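Local coordinates for ABC transporter binding protein AcbH (Actinoplanes, PDB 3OO8) that binds beta-D-galactopyranose with an exclusive preference, as the extracellular solute receptor of an ABC transporter, at residues Thr65-Asn68 with Thr69-Asn73; Gly242-Trp245 with Gln246-Ala249; Asn351-Gln354 with Lys355-Ala359; Asn270-Ala273 with Lys274-Pro277. The protein carries 2 engineered substitutions. All coordinates share one frame; numbering follows the deposited sequence. Where two conformers were deposited one is given.

Contact 1 (Thr65-Asn68 with Thr69-Asn73); sequences TDHN and TFQNN
Phe70 N donates to Asp66 O at 2.9 Å and closes the first turn of helix 67-79; Gln71 N to His67 O and Asn72 N to Asn68 O carry the same i to i+4 pattern onward. The chain arrives from strand 60-64 extended at Thr65, turns at Asp66 and winds straight into the helix, which makes Asp66 the N-cap. Its CG stands anti to the backbone N (chi1 173°), and that setting brings OD2 round to Thr69. OD2 then accepts twice, from Thr69 N at 3.1 Å and from Thr69 OG1 at 2.8 Å, the two donors coming from opposite faces of the carboxylate plane. Ahead of the cap, Thr65 CB sits at the edge of the Phe70 ring, 3.9 Å from CD1. The buried Phe70 ring also packs on strand 85-89 and meets Tyr77.

His67 and Gln71, both seen to bind beta-D-galactose in another structure of this protein, though none is bound here, lie one turn apart. In one of its two conformers the Gln71 amide stacks over one face of the imidazole, the planes 4° apart, and CG makes a CH-pi contact 4.3 Å from the ring centroid; there Asn35 ND2 bonds to OE1 and probably favours that orientation. The imidazole has a partner in its own plane as well: His67 ND1 makes a weak bond to Asn68 OD1 at 3.5 Å.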
# COMPACT_ATOMS: atom_id res chain seq x y z
N THR A 65 -1.20 -20.94 -7.64
CA THR A 65 -0.40 -21.47 -6.54
C THR A 65 -0.88 -20.78 -5.27
O THR A 65 -1.28 -19.61 -5.27
CB THR A 65 1.09 -21.14 -6.76
OG1 THR A 65 1.54 -21.83 -7.91
CG2 THR A 65 1.94 -21.54 -5.57
N ASP A 66 -0.86 -21.52 -4.17
CA ASP A 66 -1.13 -20.93 -2.87
C ASP A 66 -0.43 -19.58 -2.74
O ASP A 66 0.77 -19.45 -3.02
CB ASP A 66 -0.59 -21.84 -1.77
CG ASP A 66 -0.69 -21.21 -0.42
OD1 ASP A 66 -1.84 -21.06 0.06
OD2 ASP A 66 0.36 -20.82 0.13
N HIS A 67 -1.17 -18.57 -2.30
CA HIS A 67 -0.66 -17.21 -2.25
C HIS A 67 0.71 -17.05 -1.60
O HIS A 67 1.64 -16.51 -2.21
CB HIS A 67 -1.67 -16.26 -1.59
CG HIS A 67 -1.28 -14.82 -1.68
ND1 HIS A 67 -0.56 -14.18 -0.70
CD2 HIS A 67 -1.48 -13.90 -2.67
CE1 HIS A 67 -0.35 -12.92 -1.06
NE2 HIS A 67 -0.93 -12.72 -2.24
N ASN A 68 0.83 -17.51 -0.36
CA ASN A 68 2.07 -17.37 0.38
C ASN A 68 3.21 -18.14 -0.25
O ASN A 68 4.33 -17.65 -0.32
CB ASN A 68 1.86 -17.75 1.84
CG ASN A 68 1.13 -16.67 2.61
OD1 ASN A 68 0.93 -15.56 2.11
ND2 ASN A 68 0.71 -17.00 3.82
N THR A 69 2.91 -19.34 -0.71
CA THR A 69 3.90 -20.17 -1.40
C THR A 69 4.46 -19.50 -2.63
O THR A 69 5.66 -19.52 -2.86
CB THR A 69 3.32 -21.53 -1.80
OG1 THR A 69 2.76 -22.12 -0.62
CG2 THR A 69 4.39 -22.43 -2.36
N PHE A 70 3.56 -18.93 -3.45
CA PHE A 70 3.99 -18.21 -4.66
C PHE A 70 4.96 -17.08 -4.28
O PHE A 70 6.01 -16.91 -4.91
CB PHE A 70 2.77 -17.63 -5.40
CG PHE A 70 3.09 -17.10 -6.76
CD1 PHE A 70 3.07 -17.96 -7.86
CD2 PHE A 70 3.40 -15.74 -6.94
CE1 PHE A 70 3.40 -17.50 -9.15
CE2 PHE A 70 3.74 -15.27 -8.22
CZ PHE A 70 3.71 -16.14 -9.32
N GLN A 71 4.59 -16.29 -3.27
CA GLN A 71 5.42 -15.19 -2.82
C GLN A 71 6.80 -15.76 -2.44
O GLN A 71 7.84 -15.29 -2.91
CB GLN A 71 4.78 -14.56 -1.57
CG GLN A 71 3.30 -14.25 -1.75
CD GLN A 71 3.02 -13.36 -2.94
OE1 GLN A 71 2.46 -13.81 -3.93
NE2 GLN A 71 3.42 -12.10 -2.84
N ASN A 72 6.77 -16.80 -1.62
CA ASN A 72 8.03 -17.37 -1.09
C ASN A 72 8.93 -17.94 -2.18
O ASN A 72 10.16 -17.91 -2.03
CB ASN A 72 7.74 -18.42 -0.02
CG ASN A 72 7.22 -17.83 1.28
OD1 ASN A 72 7.44 -16.64 1.58
ND2 ASN A 72 6.54 -18.65 2.06
N ASN A 73 8.34 -18.42 -3.27
CA ASN A 73 9.12 -19.04 -4.34
C ASN A 73 9.46 -18.12 -5.51
O ASN A 73 10.07 -18.57 -6.49
CB ASN A 73 8.39 -20.30 -4.86
CG ASN A 73 9.22 -21.13 -5.85
OD1 ASN A 73 10.37 -21.51 -5.57
ND2 ASN A 73 8.63 -21.43 -7.01

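Contact 2 (Gly242-Trp245 with Gln246-Ala249); sequences GRTW and QDAA. With SO4 (sulfate ion), chain C.
Gln246 lays its side-chain amide flat on one face of the Trp245 indole, planes 13° apart, with CD 3.5 Å above the ring plane of Trp245 and offset toward the rim. Both residues sit in the first turn of helix 245-253, just after its N-cap, Thr244. The Gln246 chain bends at chi2 (90°), folding back across the ring, and CG makes a CH-pi contact 3.7 Å from the centroid of the six-membered ring of Trp245. At the indole edge, Ala249 CB comes up to CZ3. Beyond the turn the indole meets the ring of Trp188 and touches Gln266, which binds galactose in another structure of this protein, so the helix start probably backs onto the sugar site.

The other flat group, the Arg243 guanidinium, has a sulfate at its edge and in its plane: NE gives a bond to O3 at 2.9 Å and NH2 one to O2 at 2.8 Å. The ion probably comes from the crystallisation liquor. NH1 and NH2 also donate to Phe182 O and Lys238 O, which helps fix the rotation of the group, while Arg243 CG lies 3.9 Å from Asp247 CB.

At the cap, Thr244 OG1 accepts from Asp247 N at 3.2 Å, and its carbonyl accepts from Ala248 N. A water finishes the corner, accepting from Thr244 N and donating to Asp247 OD2 at 2.7 Å.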
# COMPACT_ATOMS: atom_id res chain seq x y z
N GLY A 242 -0.10 -4.70 23.02
CA GLY A 242 -0.90 -5.86 23.38
C GLY A 242 -2.23 -5.96 22.64
O GLY A 242 -3.00 -6.90 22.85
N ARG A 243 -2.48 -5.02 21.72
CA ARG A 243 -3.79 -4.91 21.06
C ARG A 243 -3.77 -5.34 19.60
O ARG A 243 -2.84 -4.98 18.86
CB ARG A 243 -4.30 -3.46 21.16
CG ARG A 243 -5.74 -3.23 20.60
CD ARG A 243 -6.33 -1.85 20.91
NE ARG A 243 -6.37 -1.64 22.36
CZ ARG A 243 -5.51 -0.89 23.05
NH1 ARG A 243 -4.55 -0.20 22.42
NH2 ARG A 243 -5.60 -0.82 24.38
N THR A 244 -4.79 -6.09 19.19
CA THR A 244 -4.92 -6.46 17.77
C THR A 244 -5.53 -5.28 17.02
O THR A 244 -6.25 -4.45 17.58
CB THR A 244 -5.85 -7.66 17.51
OG1 THR A 244 -7.18 -7.35 17.97
CG2 THR A 244 -5.32 -8.94 18.17
N TRP A 245 -5.24 -5.19 15.72
CA TRP A 245 -5.78 -4.07 14.98
C TRP A 245 -7.31 -4.11 14.95
O TRP A 245 -7.95 -3.06 15.01
CB TRP A 245 -5.10 -3.90 13.59
CG TRP A 245 -5.57 -4.86 12.52
CD1 TRP A 245 -4.93 -6.00 12.10
CD2 TRP A 245 -6.82 -4.83 11.82
NE1 TRP A 245 -5.69 -6.66 11.15
CE2 TRP A 245 -6.84 -5.94 10.96
CE3 TRP A 245 -7.91 -3.96 11.82
CZ2 TRP A 245 -7.93 -6.22 10.12
CZ3 TRP A 245 -8.99 -4.23 10.99
CH2 TRP A 245 -8.98 -5.35 10.15
N GLN A 246 -7.90 -5.30 14.88
CA GLN A 246 -9.36 -5.39 14.90
C GLN A 246 -9.95 -4.79 16.19
O GLN A 246 -11.00 -4.15 16.15
CB GLN A 246 -9.81 -6.84 14.70
CG GLN A 246 -9.38 -7.47 13.37
CD GLN A 246 -8.03 -8.17 13.40
OE1 GLN A 246 -7.17 -7.86 14.23
NE2 GLN A 246 -7.81 -9.07 12.43
N ASP A 247 -9.28 -4.98 17.33
CA ASP A 247 -9.80 -4.40 18.58
C ASP A 247 -9.73 -2.87 18.58
O ASP A 247 -10.59 -2.20 19.14
CB ASP A 247 -9.09 -4.99 19.81
CG ASP A 247 -9.63 -6.39 20.18
OD1 ASP A 247 -10.66 -6.80 19.63
OD2 ASP A 247 -9.02 -7.07 21.02
N ALA A 248 -8.70 -2.32 17.93
CA ALA A 248 -8.62 -0.87 17.78
C ALA A 248 -9.73 -0.40 16.83
O ALA A 248 -10.40 0.60 17.09
CB ALA A 248 -7.24 -0.46 17.24
N ALA A 249 -9.95 -1.14 15.75
CA ALA A 249 -11.00 -0.80 14.80
C ALA A 249 -12.39 -0.87 15.46
O ALA A 249 -13.25 -0.01 15.20
CB ALA A 249 -10.91 -1.70 13.57
S SO4 C . -8.57 -3.21 24.85
O1 SO4 C . -8.90 -4.56 25.31
O2 SO4 C . -7.25 -2.85 25.35
O3 SO4 C . -8.58 -3.24 23.40
O4 SO4 C . -9.52 -2.23 25.36
O HOH W 1 -6.36 -6.96 21.58

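Contact 3 (Asn351-Gln354 with Lys355-Ala359); sequences NDIQ and KKSVA. With SO4 (sulfate ion), chain B.
Ser357 meets Ile353 on the tight, buried side: OG reaches back to Ile353 O at 2.7 Å, while Ser357 N bonds to the same oxygen from the opposite face of its plane. The hydroxyl comes from above, 41° out of the carbonyl plane, because OG lies anti to its own carbonyl carbon and beside the backbone N (chi1 -63°). Ser357 also packs on Phe281 and Val339. Next to it Asn351 and Gln354 bond to each other: Asn351 OD1 accepts from Gln354 N at 2.8 Å, and Gln354 OE1 accepts from Asn351 N at 3.0 Å. Their amide nitrogens have other partners: Gln354 NE2 bonds to Asp338 O and Asp335 O, Asn351 ND2 to His336 O, so both rotations are settled.

The other side is looser. Lys355 runs out extended along the Asn351 carbonyl, and its NZ stays 4.4 Å from Asp352 OD1, too far for a salt bridge; a water that accepts from NZ at 2.8 Å lies between the two. Lys356 leaves in a different direction and reaches a sulfate, probably from the crystallisation liquor, by weak bonds, the shorter from NZ to O4 at 3.4 Å. Cutting Lys356 back to alanine is likely to leave the sulfate without this partner and to remove the side chain that packs on Asp280 and Phe281. The paired Asn351 and Gln354 at the start of helix 352-363 are a capping box.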
# COMPACT_ATOMS: atom_id res chain seq x y z
N ASN A 351 -18.46 1.35 -3.56
CA ASN A 351 -19.09 2.03 -2.43
C ASN A 351 -18.46 3.43 -2.18
O ASN A 351 -17.54 3.88 -2.89
CB ASN A 351 -19.02 1.16 -1.18
CG ASN A 351 -17.60 0.82 -0.79
OD1 ASN A 351 -16.73 1.67 -0.85
ND2 ASN A 351 -17.37 -0.43 -0.38
N ASP A 352 -18.97 4.15 -1.18
CA ASP A 352 -18.54 5.51 -0.96
C ASP A 352 -17.06 5.61 -0.58
O ASP A 352 -16.38 6.56 -0.98
CB ASP A 352 -19.43 6.18 0.10
CG ASP A 352 -20.80 6.56 -0.45
OD1 ASP A 352 -20.93 6.65 -1.69
OD2 ASP A 352 -21.72 6.77 0.37
N ILE A 353 -16.61 4.63 0.21
CA ILE A 353 -15.22 4.55 0.66
C ILE A 353 -14.32 4.40 -0.56
O ILE A 353 -13.31 5.08 -0.64
CB ILE A 353 -14.98 3.34 1.62
CG1 ILE A 353 -15.71 3.57 2.95
CG2 ILE A 353 -13.46 3.19 1.93
CD1 ILE A 353 -15.16 4.76 3.72
N GLN A 354 -14.71 3.51 -1.47
CA GLN A 354 -13.95 3.35 -2.74
C GLN A 354 -13.95 4.61 -3.58
O GLN A 354 -12.92 5.00 -4.13
CB GLN A 354 -14.50 2.18 -3.56
CG GLN A 354 -14.10 0.82 -2.97
CD GLN A 354 -14.83 -0.33 -3.64
OE1 GLN A 354 -16.08 -0.43 -3.56
NE2 GLN A 354 -14.08 -1.22 -4.31
N LYS A 355 -15.11 5.25 -3.73
CA LYS A 355 -15.14 6.47 -4.51
C LYS A 355 -14.17 7.51 -3.94
O LYS A 355 -13.45 8.15 -4.69
CB LYS A 355 -16.56 7.02 -4.54
CG LYS A 355 -17.46 6.10 -5.34
CD LYS A 355 -18.90 6.60 -5.25
CE LYS A 355 -19.81 5.80 -6.18
NZ LYS A 355 -21.21 6.30 -6.07
N LYS A 356 -14.16 7.69 -2.63
CA LYS A 356 -13.24 8.65 -2.05
C LYS A 356 -11.78 8.18 -2.20
O LYS A 356 -10.87 8.99 -2.42
CB LYS A 356 -13.60 8.88 -0.59
CG LYS A 356 -12.83 10.06 0.00
CD LYS A 356 -13.39 10.42 1.38
CE LYS A 356 -12.60 11.58 1.98
NZ LYS A 356 -12.75 12.83 1.19
N SER A 357 -11.58 6.87 -2.13
CA SER A 357 -10.22 6.31 -2.27
C SER A 357 -9.63 6.64 -3.64
O SER A 357 -8.47 7.05 -3.75
CB SER A 357 -10.25 4.79 -2.07
OG SER A 357 -10.68 4.44 -0.74
N VAL A 358 -10.46 6.51 -4.68
CA VAL A 358 -10.01 6.83 -6.06
C VAL A 358 -9.59 8.29 -6.12
O VAL A 358 -8.57 8.64 -6.70
CB VAL A 358 -11.19 6.62 -7.08
CG1 VAL A 358 -10.93 7.34 -8.45
CG2 VAL A 358 -11.45 5.15 -7.27
N ALA A 359 -10.43 9.15 -5.55
CA ALA A 359 -10.15 10.57 -5.58
C ALA A 359 -8.87 10.93 -4.84
O ALA A 359 -8.01 11.62 -5.38
CB ALA A 359 -11.33 11.34 -5.00
S SO4 B . -16.70 13.28 1.95
O1 SO4 B . -15.70 13.12 3.00
O2 SO4 B . -17.12 14.67 1.94
O3 SO4 B . -17.85 12.42 2.22
O4 SO4 B . -16.14 12.91 0.65
O HOH W 2 -21.43 4.65 -3.86

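Contact 4 (Asn270-Ala273 with Lys274-Pro277); sequences NYSA and KNLP
Tyr271 turns the edge of its ring to Asn275, CD2 lying 3.7 Å from Asn275 O, with Asn275 C and Leu276 N close to the ring plane. The ring stands nearly upright to the Asn275 amide, the planes 83° apart, and CD2 also touches Asn275 CB. At its far end the Tyr271 hydroxyl bonds to Asn147 ND2. Ala273 sits at the bend and puts its carbonyl oxygen 3.3 Å from Pro277 CD. Lys274, beside it, rests CB 4.0 Å from Ser272 OG before its chain folds away at chi2.

What shapes the bend is an ST motif at Ser272. OG stands between the backbone N and the carbonyl carbon (chi1 79°) and accepts from Asn275 N at 3.1 Å. Ser272 O takes the same N-H from above its carbonyl plane, and takes Leu276 N more directly at 3.0 Å. Replacing Ser272 by alanine would probably cost Asn275 N-H its hydroxyl acceptor, leaving it to the Ser272 carbonyl, which it meets from above the plane, and set the turn freer to move. Glu253 OE2, on helix 245-253, binds both Ser272 N and Asn275 ND2.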
# COMPACT_ATOMS: atom_id res chain seq x y z
N ASN A 270 -13.65 -4.05 8.55
CA ASN A 270 -14.00 -4.54 9.89
C ASN A 270 -15.35 -4.04 10.38
O ASN A 270 -15.95 -4.65 11.28
CB ASN A 270 -12.94 -4.15 10.92
CG ASN A 270 -12.93 -5.07 12.14
OD1 ASN A 270 -13.27 -4.66 13.25
ND2 ASN A 270 -12.57 -6.33 11.92
N TYR A 271 -15.80 -2.93 9.81
CA TYR A 271 -17.08 -2.32 10.23
C TYR A 271 -18.25 -3.24 9.87
O TYR A 271 -18.23 -3.95 8.86
CB TYR A 271 -17.30 -0.95 9.58
CG TYR A 271 -16.92 0.23 10.43
CD1 TYR A 271 -15.69 0.28 11.10
CD2 TYR A 271 -17.78 1.31 10.57
CE1 TYR A 271 -15.36 1.36 11.91
CE2 TYR A 271 -17.45 2.40 11.35
CZ TYR A 271 -16.24 2.43 12.00
OH TYR A 271 -15.90 3.51 12.78
N SER A 272 -19.27 -3.22 10.72
CA SER A 272 -20.52 -3.90 10.38
C SER A 272 -21.20 -3.16 9.21
O SER A 272 -20.99 -1.96 9.02
CB SER A 272 -21.43 -3.88 11.60
OG SER A 272 -22.06 -2.61 11.74
N ALA A 273 -22.02 -3.86 8.43
CA ALA A 273 -22.77 -3.24 7.35
C ALA A 273 -23.65 -2.08 7.83
O ALA A 273 -23.80 -1.09 7.12
CB ALA A 273 -23.60 -4.29 6.58
N LYS A 274 -24.21 -2.19 9.04
CA LYS A 274 -25.04 -1.13 9.61
C LYS A 274 -24.27 0.15 9.97
O LYS A 274 -24.84 1.24 9.98
CB LYS A 274 -25.79 -1.63 10.86
CG LYS A 274 -27.05 -2.44 10.57
CD LYS A 274 -28.22 -1.53 10.18
CE LYS A 274 -29.44 -2.36 9.77
NZ LYS A 274 -29.66 -3.51 10.73
N ASN A 275 -22.98 0.01 10.31
CA ASN A 275 -22.20 1.18 10.73
C ASN A 275 -21.36 1.80 9.61
O ASN A 275 -20.96 2.97 9.71
CB ASN A 275 -21.31 0.86 11.93
CG ASN A 275 -22.11 0.56 13.20
OD1 ASN A 275 -23.09 1.24 13.49
ND2 ASN A 275 -21.67 -0.43 13.96
N LEU A 276 -21.13 1.02 8.55
CA LEU A 276 -20.31 1.48 7.42
C LEU A 276 -20.76 2.80 6.82
O LEU A 276 -19.94 3.62 6.42
CB LEU A 276 -20.22 0.39 6.36
CG LEU A 276 -19.32 0.69 5.16
CD1 LEU A 276 -17.88 0.79 5.66
CD2 LEU A 276 -19.46 -0.43 4.15
N PRO A 277 -22.08 3.05 6.75
CA PRO A 277 -22.52 4.34 6.24
C PRO A 277 -21.96 5.56 6.99
O PRO A 277 -21.86 6.64 6.41
CB PRO A 277 -24.04 4.27 6.44
CG PRO A 277 -24.33 2.83 6.22
CD PRO A 277 -23.22 2.13 6.96

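In the fold
Following the chain, the four contacts come in series, 1, 2, 4 and then 3; each bends the backbone locally, and none nests in or crosses another. Contact 1 turns strand 60-64 into helix 67-79. Contact 2 closes the loop before helix 245-253, contact 4 the loop between helix 264-270 and strand 279-282, and contact 3 opens helix 352-363. Contact 1 stands apart, about 14 Å at nearest atoms from contact 2. Contacts 2 and 4 touch: Gln246 CG packs 3.7 Å from Asn270 ND2, joining helix 245-253 to the end of helix 264-270. Contact 3 comes within about 4 Å of contact 4 at nearest atoms, without touching it.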